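Local structure of response regulator receiver domain protein (CheY) (Rhodospirillum rubrum, 3HEB) at residues 15-29 against 122-136. The protein probably acts as a CheY-like response regulator receiver domain that accepts a phosphoryl group on an aspartate in two-component signalling. Sequence-based numbering, arbitrary orientation.
Sequences GHARLIEKNIRRAGV and YENFANAIRQLGLFF. With PO4 (phosphate ion), chain C.
Leu19 and Ile129 show how two crossing helices interlock knobs-into-holes: Leu19 lodges among Tyr122, Phe125, Ala126 and Ile129, while Ile129 sits among Leu19, Ile20, Asn23 and Ile24. With CG of Leu19 anti to its own nitrogen (chi1 170°), CD2 lies over the Phe125 ring, 3.6 Å from its centroid, and also over a face of Tyr122. An edge of Phe125 meets the face of His16 in a T-shaped stack, centroids 5.1 Å apart; His16 NE2 binds a phosphate ion, probably from the crystallisation liquor, and His16 ND1 is hydrogen-bonded to Lys118 NZ. Asn23 is the polar link: Arg130 NH2 donates to Asn23 OD1 (2.6 Å) through a bent bond (N-H...O 133°), the oxygen lying out of the guanidinium plane. Asn23 ND2 donates back to Leu19 O (2.7 Å), fixing the amide's rotation. A leucine in its place would probably leave Arg130 without this acceptor and Leu19 O without its second donor. Farther along, Gly133 has no side chain where one would collide with Ala27 CB, and the helix axes approach to 7.6 Å at -51°. The two helices lie together on one face of the receiver fold's parallel five-stranded sheet: Ile20 and Val29 reach strand 6-10, Leu132 strand 61-65, and Phe136 both.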
loop_
_atom_site.group_PDB
_atom_site.type_symbol
_atom_site.label_atom_id
_atom_site.label_comp_id
_atom_site.label_asym_id
_atom_site.label_seq_id
_atom_site.Cartn_x
_atom_site.Cartn_y
_atom_site.Cartn_z
ATOM N N GLY A 15 -5.069 -19.533 -14.638
ATOM C CA GLY A 15 -4.187 -20.291 -13.781
ATOM C C GLY A 15 -3.754 -19.466 -12.583
ATOM O O GLY A 15 -3.727 -19.960 -11.462
ATOM N N HIS A 16 -3.419 -18.202 -12.818
ATOM C CA HIS A 16 -3.006 -17.323 -11.737
ATOM C C HIS A 16 -4.199 -16.965 -10.876
ATOM O O HIS A 16 -4.086 -16.865 -9.652
ATOM C CB HIS A 16 -2.380 -16.047 -12.291
ATOM C CG HIS A 16 -1.082 -16.270 -13.001
ATOM N ND1 HIS A 16 -0.289 -15.235 -13.449
ATOM C CD2 HIS A 16 -0.455 -17.412 -13.377
ATOM C CE1 HIS A 16 0.769 -15.726 -14.067
ATOM N NE2 HIS A 16 0.687 -17.046 -14.037
ATOM N N ALA A 17 -5.349 -16.780 -11.511
ATOM C CA ALA A 17 -6.548 -16.432 -10.768
ATOM C C ALA A 17 -6.881 -17.493 -9.728
ATOM O O ALA A 17 -7.279 -17.165 -8.618
ATOM C CB ALA A 17 -7.724 -16.246 -11.718
ATOM N N ARG A 18 -6.714 -18.763 -10.084
ATOM C CA ARG A 18 -7.013 -19.845 -9.157
ATOM C C ARG A 18 -5.912 -20.001 -8.113
ATOM O O ARG A 18 -6.165 -20.464 -7.006
ATOM C CB ARG A 18 -7.241 -21.158 -9.921
ATOM C CG ARG A 18 -8.538 -21.178 -10.750
ATOM C CD ARG A 18 -8.700 -22.496 -11.520
ATOM N NE ARG A 18 -9.838 -22.470 -12.442
ATOM C CZ ARG A 18 -11.108 -22.370 -12.065
ATOM N NH1 ARG A 18 -11.417 -22.288 -10.778
ATOM N NH2 ARG A 18 -12.075 -22.344 -12.971
ATOM N N LEU A 19 -4.691 -19.604 -8.455
ATOM C CA LEU A 19 -3.586 -19.686 -7.500
ATOM C C LEU A 19 -3.704 -18.568 -6.456
ATOM O O LEU A 19 -3.463 -18.780 -5.264
ATOM C CB LEU A 19 -2.246 -19.553 -8.223
ATOM C CG LEU A 19 -1.046 -19.389 -7.287
ATOM C CD1 LEU A 19 -0.815 -20.684 -6.523
ATOM C CD2 LEU A 19 0.183 -19.026 -8.098
ATOM N N ILE A 20 -4.078 -17.379 -6.922
ATOM C CA ILE A 20 -4.241 -16.211 -6.070
ATOM C C ILE A 20 -5.352 -16.454 -5.059
ATOM O O ILE A 20 -5.183 -16.237 -3.860
ATOM C CB ILE A 20 -4.612 -14.972 -6.922
ATOM C CG1 ILE A 20 -3.458 -14.617 -7.865
ATOM C CG2 ILE A 20 -4.928 -13.790 -6.022
ATOM C CD1 ILE A 20 -3.800 -13.541 -8.884
ATOM N N GLU A 21 -6.489 -16.928 -5.557
ATOM C CA GLU A 21 -7.649 -17.186 -4.732
ATOM C C GLU A 21 -7.428 -18.212 -3.634
ATOM O O GLU A 21 -7.833 -17.995 -2.499
ATOM C CB GLU A 21 -8.808 -17.651 -5.608
ATOM C CG GLU A 21 -10.096 -17.961 -4.850
ATOM C CD GLU A 21 -11.017 -18.938 -5.596
ATOM O OE1 GLU A 21 -11.181 -18.817 -6.839
ATOM O OE2 GLU A 21 -11.589 -19.830 -4.928
ATOM N N LYS A 22 -6.797 -19.333 -3.956
ATOM C CA LYS A 22 -6.605 -20.355 -2.939
ATOM C C LYS A 22 -5.550 -19.981 -1.928
ATOM O O LYS A 22 -5.595 -20.428 -0.789
ATOM C CB LYS A 22 -6.262 -21.707 -3.571
ATOM C CG LYS A 22 -4.938 -21.767 -4.298
ATOM C CD LYS A 22 -4.732 -23.138 -4.944
ATOM C CE LYS A 22 -4.939 -24.260 -3.932
ATOM N NZ LYS A 22 -4.165 -24.010 -2.682
ATOM N N ASN A 23 -4.600 -19.152 -2.327
ATOM C CA ASN A 23 -3.575 -18.772 -1.383
ATOM C C ASN A 23 -4.060 -17.674 -0.459
ATOM O O ASN A 23 -3.524 -17.490 0.630
ATOM C CB ASN A 23 -2.302 -18.390 -2.123
ATOM C CG ASN A 23 -1.507 -19.611 -2.530
ATOM O OD1 ASN A 23 -0.874 -20.250 -1.690
ATOM N ND2 ASN A 23 -1.555 -19.959 -3.808
ATOM N N ILE A 24 -5.096 -16.960 -0.880
ATOM C CA ILE A 24 -5.654 -15.928 -0.028
ATOM C C ILE A 24 -6.405 -16.667 1.082
ATOM O O ILE A 24 -6.389 -16.248 2.247
ATOM C CB ILE A 24 -6.634 -15.021 -0.798
ATOM C CG1 ILE A 24 -5.863 -14.161 -1.802
ATOM C CG2 ILE A 24 -7.409 -14.139 0.170
ATOM C CD1 ILE A 24 -4.808 -13.291 -1.174
ATOM N N ARG A 25 -7.062 -17.764 0.708
ATOM C CA ARG A 25 -7.808 -18.573 1.669
ATOM C C ARG A 25 -6.800 -19.258 2.557
ATOM O O ARG A 25 -7.018 -19.414 3.752
ATOM C CB ARG A 25 -8.648 -19.643 0.969
ATOM C CG ARG A 25 -9.612 -19.112 -0.057
ATOM C CD ARG A 25 -10.344 -17.895 0.476
ATOM N NE ARG A 25 -11.428 -17.480 -0.405
ATOM C CZ ARG A 25 -12.142 -16.372 -0.241
ATOM N NH1 ARG A 25 -11.880 -15.554 0.769
ATOM N NH2 ARG A 25 -13.153 -16.110 -1.060
ATOM N N ARG A 26 -5.688 -19.664 1.955
ATOM C CA ARG A 26 -4.623 -20.343 2.680
ATOM C C ARG A 26 -4.164 -19.466 3.839
ATOM O O ARG A 26 -3.772 -19.968 4.886
ATOM C CB ARG A 26 -3.448 -20.605 1.741
ATOM C CG ARG A 26 -2.694 -21.907 1.992
ATOM C CD ARG A 26 -1.477 -21.995 1.064
ATOM N NE ARG A 26 -0.970 -23.357 0.895
ATOM C CZ ARG A 26 -1.649 -24.343 0.316
ATOM N NH1 ARG A 26 -2.874 -24.130 -0.156
ATOM N NH2 ARG A 26 -1.098 -25.547 0.202
ATOM N N ALA A 27 -4.226 -18.155 3.640
ATOM C CA ALA A 27 -3.803 -17.193 4.650
ATOM C C ALA A 27 -4.867 -16.956 5.722
ATOM O O ALA A 27 -4.656 -16.177 6.655
ATOM C CB ALA A 27 -3.433 -15.879 3.978
ATOM N N GLY A 28 -6.004 -17.628 5.590
ATOM C CA GLY A 28 -7.064 -17.473 6.567
ATOM C C GLY A 28 -8.054 -16.378 6.221
ATOM O O GLY A 28 -8.924 -16.044 7.029
ATOM N N VAL A 29 -7.932 -15.807 5.027
ATOM C CA VAL A 29 -8.844 -14.749 4.619
ATOM C C VAL A 29 -10.104 -15.350 4.023
ATOM O O VAL A 29 -10.053 -16.030 3.007
ATOM C CB VAL A 29 -8.188 -13.793 3.585
ATOM C CG1 VAL A 29 -9.202 -12.769 3.098
ATOM C CG2 VAL A 29 -7.026 -13.068 4.223
ATOM N N TYR A 122 6.607 -20.559 -9.208
ATOM C CA TYR A 122 5.241 -20.864 -8.781
ATOM C C TYR A 122 5.049 -20.878 -7.276
ATOM O O TYR A 122 4.079 -20.325 -6.765
ATOM C CB TYR A 122 4.803 -22.220 -9.333
ATOM C CG TYR A 122 3.347 -22.256 -9.687
ATOM C CD1 TYR A 122 2.849 -21.402 -10.663
ATOM C CD2 TYR A 122 2.464 -23.140 -9.055
ATOM C CE1 TYR A 122 1.512 -21.415 -11.018
ATOM C CE2 TYR A 122 1.111 -23.166 -9.401
ATOM C CZ TYR A 122 0.649 -22.299 -10.388
ATOM O OH TYR A 122 -0.671 -22.330 -10.772
ATOM N N GLU A 123 5.972 -21.525 -6.571
ATOM C CA GLU A 123 5.901 -21.607 -5.118
ATOM C C GLU A 123 6.132 -20.230 -4.482
ATOM O O GLU A 123 5.438 -19.852 -3.540
ATOM C CB GLU A 123 6.933 -22.610 -4.589
ATOM C CG GLU A 123 6.929 -23.949 -5.322
ATOM C CD GLU A 123 7.572 -25.075 -4.518
ATOM O OE1 GLU A 123 7.686 -26.207 -5.047
ATOM O OE2 GLU A 123 7.953 -24.833 -3.352
ATOM N N ASN A 124 7.110 -19.486 -4.983
ATOM C CA ASN A 124 7.363 -18.159 -4.433
ATOM C C ASN A 124 6.141 -17.315 -4.716
ATOM O O ASN A 124 5.756 -16.466 -3.912
ATOM C CB ASN A 124 8.587 -17.516 -5.079
ATOM C CG ASN A 124 9.858 -18.278 -4.784
ATOM O OD1 ASN A 124 9.949 -18.985 -3.779
ATOM N ND2 ASN A 124 10.856 -18.124 -5.648
ATOM N N PHE A 125 5.529 -17.568 -5.865
ATOM C CA PHE A 125 4.338 -16.848 -6.273
ATOM C C PHE A 125 3.207 -17.127 -5.276
ATOM O O PHE A 125 2.571 -16.210 -4.770
ATOM C CB PHE A 125 3.940 -17.303 -7.685
ATOM C CG PHE A 125 2.792 -16.537 -8.284
ATOM C CD1 PHE A 125 2.205 -15.469 -7.614
ATOM C CD2 PHE A 125 2.311 -16.878 -9.541
ATOM C CE1 PHE A 125 1.146 -14.773 -8.172
ATOM C CE2 PHE A 125 1.248 -16.181 -10.108
ATOM C CZ PHE A 125 0.670 -15.118 -9.422
ATOM N N ALA A 126 2.974 -18.404 -4.987
ATOM C CA ALA A 126 1.918 -18.810 -4.059
ATOM C C ALA A 126 2.174 -18.255 -2.661
ATOM O O ALA A 126 1.265 -17.734 -2.014
ATOM C CB ALA A 126 1.823 -20.333 -4.016
ATOM N N ASN A 127 3.414 -18.377 -2.200
ATOM C CA ASN A 127 3.786 -17.872 -0.888
ATOM C C ASN A 127 3.584 -16.361 -0.785
ATOM O O ASN A 127 3.140 -15.860 0.250
ATOM C CB ASN A 127 5.248 -18.175 -0.586
ATOM C CG ASN A 127 5.799 -17.259 0.481
ATOM O OD1 ASN A 127 5.516 -17.427 1.670
ATOM N ND2 ASN A 127 6.565 -16.251 0.058
ATOM N N ALA A 128 3.921 -15.638 -1.850
ATOM C CA ALA A 128 3.777 -14.193 -1.849
ATOM C C ALA A 128 2.315 -13.776 -1.689
ATOM O O ALA A 128 2.023 -12.798 -1.005
ATOM C CB ALA A 128 4.358 -13.608 -3.124
ATOM N N ILE A 129 1.409 -14.517 -2.319
ATOM C CA ILE A 129 -0.020 -14.234 -2.233
ATOM C C ILE A 129 -0.501 -14.491 -0.806
ATOM O O ILE A 129 -1.358 -13.779 -0.265
ATOM C CB ILE A 129 -0.814 -15.141 -3.195
ATOM C CG1 ILE A 129 -0.326 -14.921 -4.632
ATOM C CG2 ILE A 129 -2.305 -14.851 -3.071
ATOM C CD1 ILE A 129 -0.993 -15.816 -5.661
ATOM N N ARG A 130 0.054 -15.529 -0.207
ATOM C CA ARG A 130 -0.270 -15.898 1.158
ATOM C C ARG A 130 0.171 -14.706 2.012
ATOM O O ARG A 130 -0.549 -14.247 2.904
ATOM C CB ARG A 130 0.522 -17.151 1.507
ATOM C CG ARG A 130 0.159 -17.873 2.774
ATOM C CD ARG A 130 0.938 -19.198 2.769
ATOM N NE ARG A 130 0.646 -19.954 1.552
ATOM C CZ ARG A 130 1.554 -20.548 0.779
ATOM N NH1 ARG A 130 2.847 -20.493 1.077
ATOM N NH2 ARG A 130 1.163 -21.194 -0.306
ATOM N N GLN A 131 1.356 -14.190 1.705
ATOM C CA GLN A 131 1.905 -13.049 2.422
ATOM C C GLN A 131 1.012 -11.825 2.232
ATOM O O GLN A 131 0.844 -11.027 3.151
ATOM C CB GLN A 131 3.317 -12.758 1.927
ATOM C CG GLN A 131 4.293 -12.466 3.033
ATOM C CD GLN A 131 4.166 -13.455 4.183
ATOM O OE1 GLN A 131 3.606 -13.131 5.233
ATOM N NE2 GLN A 131 4.673 -14.673 3.981
ATOM N N LEU A 132 0.445 -11.693 1.035
ATOM C CA LEU A 132 -0.461 -10.593 0.692
ATOM C C LEU A 132 -1.756 -10.719 1.530
ATOM O O LEU A 132 -2.292 -9.725 2.040
ATOM C CB LEU A 132 -0.809 -10.678 -0.803
ATOM C CG LEU A 132 -1.451 -9.519 -1.587
ATOM C CD1 LEU A 132 -2.254 -10.099 -2.744
ATOM C CD2 LEU A 132 -2.356 -8.702 -0.716
ATOM N N GLY A 133 -2.249 -11.951 1.657
ATOM C CA GLY A 133 -3.458 -12.205 2.422
ATOM C C GLY A 133 -3.270 -11.906 3.897
ATOM O O GLY A 133 -4.156 -11.346 4.535
ATOM N N LEU A 134 -2.117 -12.273 4.443
ATOM C CA LEU A 134 -1.824 -12.021 5.847
ATOM C C LEU A 134 -1.779 -10.526 6.132
ATOM O O LEU A 134 -2.319 -10.070 7.130
ATOM C CB LEU A 134 -0.488 -12.660 6.236
ATOM C CG LEU A 134 -0.541 -14.185 6.326
ATOM C CD1 LEU A 134 0.849 -14.756 6.551
ATOM C CD2 LEU A 134 -1.491 -14.573 7.466
ATOM N N PHE A 135 -1.127 -9.774 5.250
ATOM C CA PHE A 135 -1.003 -8.326 5.393
ATOM C C PHE A 135 -2.373 -7.665 5.296
ATOM O O PHE A 135 -2.688 -6.750 6.050
ATOM C CB PHE A 135 -0.098 -7.775 4.296
ATOM C CG PHE A 135 0.333 -6.365 4.526
ATOM C CD1 PHE A 135 1.091 -6.031 5.648
ATOM C CD2 PHE A 135 0.004 -5.370 3.614
ATOM C CE1 PHE A 135 1.514 -4.715 5.855
ATOM C CE2 PHE A 135 0.420 -4.058 3.809
ATOM C CZ PHE A 135 1.175 -3.727 4.930
ATOM N N PHE A 136 -3.174 -8.134 4.351
ATOM C CA PHE A 136 -4.518 -7.626 4.147
ATOM C C PHE A 136 -5.285 -7.660 5.469
ATOM O O PHE A 136 -5.958 -6.704 5.846
ATOM C CB PHE A 136 -5.242 -8.504 3.120
ATOM C CG PHE A 136 -6.722 -8.252 3.044
ATOM C CD1 PHE A 136 -7.223 -7.175 2.311
ATOM C CD2 PHE A 136 -7.620 -9.078 3.727
ATOM C CE1 PHE A 136 -8.588 -6.924 2.260
ATOM C CE2 PHE A 136 -8.993 -8.835 3.680
ATOM C CZ PHE A 136 -9.475 -7.752 2.944
HETATM P P PO4 C . 4.455 -17.935 -14.158
HETATM O O1 PO4 C . 4.955 -19.183 -13.301
HETATM O O2 PO4 C . 3.154 -18.317 -14.980
HETATM O O3 PO4 C . 4.123 -16.725 -13.193
HETATM O O4 PO4 C . 5.594 -17.500 -15.172
#